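Local coordinates for protein urocanate hydratase (Paenibacillus sp. Soil724D2, PDB 7NED) that probably adds water to thiourocanate in bacterial ergothioneine breakdown, using bound NAD+ as cofactor, and also binds urocanate, at residues Gln144-Arg148 with Leu149-Gly153; Gly527-Glu530 with Ser531-Glu534. All coordinates share one frame; numbering follows the deposited sequence.

How the contacts relate
Following the chain from the N terminus, contact 1 comes first, where helix 133-150 runs out into the turn 151-153 within the Rossmann-like part of the protein. Contact 2 follows nearly four hundred residues later, where helix 502-525 has ended and helix 529-538 begins in the C-terminal part. Each closes a short local turn, one at the end of a helix and one at a start; they lie in series, neither nested nor crossing. The centres of contact 1 and contact 2 are about 23 Å apart. Between contact 1 and contact 2 the nearest atoms are about 11 Å apart, without touching. Helix 335-344 links the two regions: its Phe339 packs on contact 1, and Ala345 and Arg346, just beyond it, meet contact 2.

Contact 1 of 2, residues Gln144-Arg148 with Leu149-Gly153; sequences QSIAR and LHFNG
Ala147 O takes two backbone N-H groups as helix 133-150 ends, Phe151 N at 2.8 Å and Gly153 N at 2.9 Å, and they arrive from opposite faces of its carbonyl plane, Gly153 N standing 62° out of it. Just before it, Leu149 N is bonded to Ser145 O and His150 N to Ile146 O. Among the side chains, Ile146 and Phe151 lie side by side and point the same way. At chi1 -68° Ile146 CG2 stands anti to the backbone N, and this branch meets the edge of the Phe151 ring in its plane, 3.6 Å from Phe151 CE2, while His150 CB lies above one face, near the rim. This apolar side of the helix end rests on Ile309 and Ile250 of the parallel Rossmann-like sheet, and Phe339 of helix 335-344 packs against Ile146 and Leu149. On another side, Leu149 CG lies 3.3 Å from Ser145 O, and the Arg148 chain, bent at chi3 (-57°), lays one guanidinium face against Ser145 CA, near the rim of the group. Positive phi at Asn152 and Gly153 curls the backbone back over Ala147 CB, so the helix terminus is secured by main-chain bonds to one doubly gripped carbonyl and by hydrocarbon packing.

Contact 2 of 2, residues Gly527-Glu530 with Ser531-Glu534; sequences GYEE and SADE
The Tyr528 ring, whose CB packs 3.7 Å from Ser531 OG, carries Glu530 OE1 at its edge and in its plane, 3.9 Å from Tyr528 CD1. The bend of the Glu530 chain at chi2 (91°) folds the carboxylate back over the start of the helix, with Glu530 OE1 2.8 Å from its own backbone N. Glu529 turns its carboxylate toward Ala532, with Glu529 OE2 3.9 Å from Ala532 CB. Both acids belong to the first turn, where the helix's positive N-terminal end would probably favour them. Beyond the ring, Tyr528 OH is hydrogen-bonded to Lys451 N.

The backbone joins two helices: Gly527, with positive phi, closes helix 502-525 in a Schellman motif, and Tyr528 follows at once as the N-cap of helix 529-538. Its carbonyl starts the new ladder, Tyr528 O taking Ala532 N in the carbonyl plane at 3.2 Å and Ser531 N through a weak, strongly bent bond. Glu529 O then accepts Asp533 N at 2.9 Å, and Glu530 O accepts Glu534 N. Ser531 OG is hydrogen-bonded to Ala345 O. Asp533 CB sits 3.5 Å from both Glu529 O and Glu530 O. With CG anti to the backbone N (chi1 -173°), the Asp533 carboxylate forms salt bridges with Arg346, through OD1, and Arg536, through OD2, while Glu534 shares Arg346 through OE2 and bridges to Lys538 through OE1.

Contact 1 of 2, residues Gln144-Arg148 with Leu149-Gly153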
ATOM      1  N   GLN A 144      22.340  23.413   8.520  1.00 18.07           N
ATOM      2  CA  GLN A 144      22.101  24.851   8.358  1.00 20.92           C
ATOM      3  C   GLN A 144      20.875  25.318   9.134  1.00 23.82           C
ATOM      4  O   GLN A 144      20.875  26.431   9.679  1.00 20.48           O
ATOM      5  CB  GLN A 144      21.969  25.242   6.885  1.00 21.90           C
ATOM      6  CG  GLN A 144      23.306  25.157   6.108  1.00 20.57           C
ATOM      7  CD  GLN A 144      24.392  26.116   6.617  1.00 29.73           C
ATOM      8  OE1 GLN A 144      24.866  26.001   7.754  1.00 29.15           O
ATOM      9  NE2 GLN A 144      24.814  27.038   5.763  1.00 30.72           N
ATOM     10  N   SER A 145      19.815  24.499   9.176  1.00 20.14           N
ATOM     11  CA  SER A 145      18.649  24.820   9.989  1.00 21.31           C
ATOM     12  C   SER A 145      19.024  24.940  11.465  1.00 22.80           C
ATOM     13  O   SER A 145      18.626  25.889  12.152  1.00 23.56           O
ATOM     14  CB  SER A 145      17.564  23.755   9.769  1.00 20.10           C
ATOM     15  OG  SER A 145      16.469  24.004  10.633  1.00 23.51           O
ATOM     16  N   ILE A 146      19.811  23.992  11.963  1.00 18.45           N
ATOM     17  CA  ILE A 146      20.311  24.077  13.332  1.00 21.67           C
ATOM     18  C   ILE A 146      21.112  25.360  13.530  1.00 21.84           C
ATOM     19  O   ILE A 146      20.972  26.041  14.555  1.00 25.22           O
ATOM     20  CB  ILE A 146      21.148  22.825  13.656  1.00 20.41           C
ATOM     21  CG1 ILE A 146      20.247  21.582  13.714  1.00 18.08           C
ATOM     22  CG2 ILE A 146      21.970  23.022  14.941  1.00 21.21           C
ATOM     23  CD1 ILE A 146      21.049  20.263  13.875  1.00 18.74           C
ATOM     24  N   ALA A 147      21.971  25.704  12.566  1.00 22.41           N
ATOM     25  CA  ALA A 147      22.759  26.928  12.673  1.00 21.88           C
ATOM     26  C   ALA A 147      21.855  28.138  12.815  1.00 26.18           C
ATOM     27  O   ALA A 147      22.084  29.006  13.667  1.00 30.12           O
ATOM     28  CB  ALA A 147      23.654  27.094  11.447  1.00 20.85           C
ATOM     29  N   ARG A 148      20.838  28.236  11.954  1.00 21.23           N
ATOM     30  CA  ARG A 148      19.919  29.362  12.052  1.00 26.76           C
ATOM     31  C   ARG A 148      19.200  29.372  13.388  1.00 26.19           C
ATOM     32  O   ARG A 148      18.945  30.442  13.948  1.00 26.21           O
ATOM     33  CB  ARG A 148      18.906  29.335  10.910  1.00 20.86           C
ATOM     34  CG  ARG A 148      19.513  29.622   9.573  1.00 28.34           C
ATOM     35  CD  ARG A 148      18.447  29.853   8.522  1.00 25.69           C
ATOM     36  NE  ARG A 148      17.532  28.724   8.414  1.00 31.72           N
ATOM     37  CZ  ARG A 148      17.787  27.635   7.692  1.00 29.01           C
ATOM     38  NH1 ARG A 148      18.944  27.534   7.059  1.00 24.32           N
ATOM     39  NH2 ARG A 148      16.902  26.637   7.635  1.00 35.03           N
ATOM     40  N   LEU A 149      18.821  28.203  13.898  1.00 23.20           N
ATOM     41  CA  LEU A 149      17.971  28.176  15.081  1.00 27.40           C
ATOM     42  C   LEU A 149      18.749  28.443  16.354  1.00 28.58           C
ATOM     43  O   LEU A 149      18.199  29.037  17.290  1.00 26.27           O
ATOM     44  CB  LEU A 149      17.258  26.832  15.198  1.00 27.16           C
ATOM     45  CG  LEU A 149      16.167  26.523  14.182  1.00 25.23           C
ATOM     46  CD1 LEU A 149      15.833  25.029  14.262  1.00 23.83           C
ATOM     47  CD2 LEU A 149      14.897  27.356  14.436  1.00 25.95           C
ATOM     48  N   HIS A 150      20.019  28.041  16.402  1.00 26.14           N
ATOM     49  CA  HIS A 150      20.772  28.031  17.648  1.00 27.77           C
ATOM     50  C   HIS A 150      22.124  28.711  17.594  1.00 31.53           C
ATOM     51  O   HIS A 150      22.721  28.901  18.657  1.00 33.83           O
ATOM     52  CB  HIS A 150      20.986  26.588  18.127  1.00 29.40           C
ATOM     53  CG  HIS A 150      19.714  25.838  18.332  1.00 26.62           C
ATOM     54  ND1 HIS A 150      18.890  26.059  19.415  1.00 33.38           N
ATOM     55  CD2 HIS A 150      19.103  24.888  17.583  1.00 29.21           C
ATOM     56  CE1 HIS A 150      17.824  25.280  19.322  1.00 27.25           C
ATOM     57  NE2 HIS A 150      17.934  24.555  18.222  1.00 30.96           N
ATOM     58  N   PHE A 151      22.643  29.065  16.419  1.00 27.08           N
ATOM     59  CA  PHE A 151      24.028  29.508  16.349  1.00 28.77           C
ATOM     60  C   PHE A 151      24.185  30.686  15.395  1.00 27.65           C
ATOM     61  O   PHE A 151      25.202  30.788  14.708  1.00 29.76           O
ATOM     62  CB  PHE A 151      24.978  28.369  15.922  1.00 26.03           C
ATOM     63  CG  PHE A 151      24.911  27.135  16.802  1.00 25.02           C
ATOM     64  CD1 PHE A 151      25.480  27.132  18.078  1.00 25.78           C
ATOM     65  CD2 PHE A 151      24.316  25.966  16.333  1.00 24.84           C
ATOM     66  CE1 PHE A 151      25.417  25.979  18.884  1.00 25.38           C
ATOM     67  CE2 PHE A 151      24.251  24.837  17.114  1.00 26.32           C
ATOM     68  CZ  PHE A 151      24.796  24.831  18.392  1.00 26.86           C
ATOM     69  N   ASN A 152      23.169  31.558  15.308  1.00 30.59           N
ATOM     70  CA  ASN A 152      23.268  32.818  14.567  1.00 25.73           C
ATOM     71  C   ASN A 152      23.567  32.607  13.096  1.00 29.50           C
ATOM     72  O   ASN A 152      24.185  33.456  12.451  1.00 28.26           O
ATOM     73  CB  ASN A 152      24.333  33.735  15.173  1.00 30.31           C
ATOM     74  CG  ASN A 152      23.980  34.144  16.540  1.00 31.35           C
ATOM     75  OD1 ASN A 152      22.957  34.786  16.724  1.00 35.95           O
ATOM     76  ND2 ASN A 152      24.797  33.767  17.529  1.00 36.94           N
ATOM     77  N   GLY A 153      23.162  31.463  12.553  1.00 25.04           N
ATOM     78  CA  GLY A 153      23.335  31.236  11.144  1.00 21.07           C
ATOM     79  C   GLY A 153      24.663  30.632  10.724  1.00 22.50           C
ATOM     80  O   GLY A 153      24.882  30.449   9.520  1.00 23.08           O
TER

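Contact 2 of 2, residues Gly527-Glu530 with Ser531-Glu534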
ATOM      1  N   GLY A 527      -2.984  20.908   7.978  1.00 18.21           N
ATOM      2  CA  GLY A 527      -3.162  22.209   8.602  1.00 18.80           C
ATOM      3  C   GLY A 527      -1.947  23.102   8.558  1.00 24.19           C
ATOM      4  O   GLY A 527      -1.924  24.111   9.272  1.00 19.93           O
ATOM      5  N   TYR A 528      -0.929  22.762   7.761  1.00 19.84           N
ATOM      6  CA  TYR A 528       0.305  23.560   7.749  1.00 20.58           C
ATOM      7  C   TYR A 528       0.100  24.807   6.914  1.00 20.17           C
ATOM      8  O   TYR A 528      -0.355  24.738   5.770  1.00 18.62           O
ATOM      9  CB  TYR A 528       1.494  22.751   7.227  1.00 19.53           C
ATOM     10  CG  TYR A 528       1.950  21.779   8.273  1.00 18.44           C
ATOM     11  CD1 TYR A 528       2.827  22.174   9.277  1.00 19.97           C
ATOM     12  CD2 TYR A 528       1.455  20.483   8.297  1.00 19.30           C
ATOM     13  CE1 TYR A 528       3.197  21.306  10.272  1.00 20.43           C
ATOM     14  CE2 TYR A 528       1.828  19.600   9.279  1.00 18.22           C
ATOM     15  CZ  TYR A 528       2.688  20.008  10.270  1.00 18.01           C
ATOM     16  OH  TYR A 528       3.063  19.128  11.246  1.00 16.08           O
ATOM     17  N   GLU A 529       0.413  25.954   7.506  1.00 23.47           N
ATOM     18  CA  GLU A 529       0.159  27.227   6.846  1.00 22.28           C
ATOM     19  C   GLU A 529       1.089  27.457   5.654  1.00 22.32           C
ATOM     20  O   GLU A 529       0.694  28.111   4.678  1.00 21.39           O
ATOM     21  CB  GLU A 529       0.273  28.326   7.899  1.00 29.09           C
ATOM     22  CG  GLU A 529      -0.311  29.626   7.503  1.00 32.65           C
ATOM     23  CD  GLU A 529      -1.659  29.485   6.858  1.00 26.90           C
ATOM     24  OE1 GLU A 529      -1.923  30.349   6.007  1.00 30.42           O
ATOM     25  OE2 GLU A 529      -2.436  28.559   7.206  1.00 29.39           O
ATOM     26  N   GLU A 530       2.334  26.950   5.712  1.00 21.02           N
ATOM     27  CA  GLU A 530       3.208  27.029   4.542  1.00 22.11           C
ATOM     28  C   GLU A 530       2.567  26.357   3.333  1.00 22.27           C
ATOM     29  O   GLU A 530       2.696  26.828   2.197  1.00 19.52           O
ATOM     30  CB  GLU A 530       4.567  26.372   4.846  1.00 23.98           C
ATOM     31  CG  GLU A 530       5.296  26.867   6.097  1.00 27.91           C
ATOM     32  CD  GLU A 530       5.001  26.093   7.421  1.00 34.55           C
ATOM     33  OE1 GLU A 530       3.857  25.550   7.660  1.00 30.65           O
ATOM     34  OE2 GLU A 530       5.964  26.031   8.240  1.00 39.75           O
ATOM     35  N   SER A 531       1.886  25.245   3.566  1.00 18.35           N
ATOM     36  CA  SER A 531       1.196  24.515   2.498  1.00 21.06           C
ATOM     37  C   SER A 531       0.028  25.328   1.942  1.00 21.32           C
ATOM     38  O   SER A 531      -0.182  25.416   0.728  1.00 17.77           O
ATOM     39  CB  SER A 531       0.665  23.233   3.088  1.00 17.33           C
ATOM     40  OG  SER A 531       1.731  22.465   3.541  1.00 19.50           O
ATOM     41  N   ALA A 532      -0.765  25.910   2.829  1.00 18.94           N
ATOM     42  CA  ALA A 532      -1.887  26.707   2.355  1.00 17.04           C
ATOM     43  C   ALA A 532      -1.387  27.906   1.559  1.00 19.29           C
ATOM     44  O   ALA A 532      -1.977  28.282   0.531  1.00 18.63           O
ATOM     45  CB  ALA A 532      -2.762  27.125   3.547  1.00 19.97           C
ATOM     46  N   ASP A 533      -0.253  28.483   1.984  1.00 17.70           N
ATOM     47  CA  ASP A 533       0.357  29.531   1.186  1.00 19.74           C
ATOM     48  C   ASP A 533       0.812  29.008  -0.169  1.00 18.96           C
ATOM     49  O   ASP A 533       0.592  29.648  -1.206  1.00 19.46           O
ATOM     50  CB  ASP A 533       1.535  30.126   1.956  1.00 21.23           C
ATOM     51  CG  ASP A 533       2.119  31.327   1.264  1.00 24.87           C
ATOM     52  OD1 ASP A 533       3.269  31.231   0.780  1.00 23.72           O
ATOM     53  OD2 ASP A 533       1.416  32.355   1.216  1.00 27.80           O
ATOM     54  N   GLU A 534       1.474  27.852  -0.179  1.00 18.78           N
ATOM     55  CA  GLU A 534       1.931  27.294  -1.445  1.00 19.45           C
ATOM     56  C   GLU A 534       0.768  27.011  -2.372  1.00 24.19           C
ATOM     57  O   GLU A 534       0.872  27.264  -3.578  1.00 21.02           O
ATOM     58  CB  GLU A 534       2.740  26.018  -1.214  1.00 20.24           C
ATOM     59  CG  GLU A 534       3.497  25.516  -2.454  1.00 19.83           C
ATOM     60  CD  GLU A 534       4.690  26.423  -2.893  1.00 26.11           C
ATOM     61  OE1 GLU A 534       5.261  26.142  -3.984  1.00 25.03           O
ATOM     62  OE2 GLU A 534       5.056  27.401  -2.170  1.00 24.65           O
TER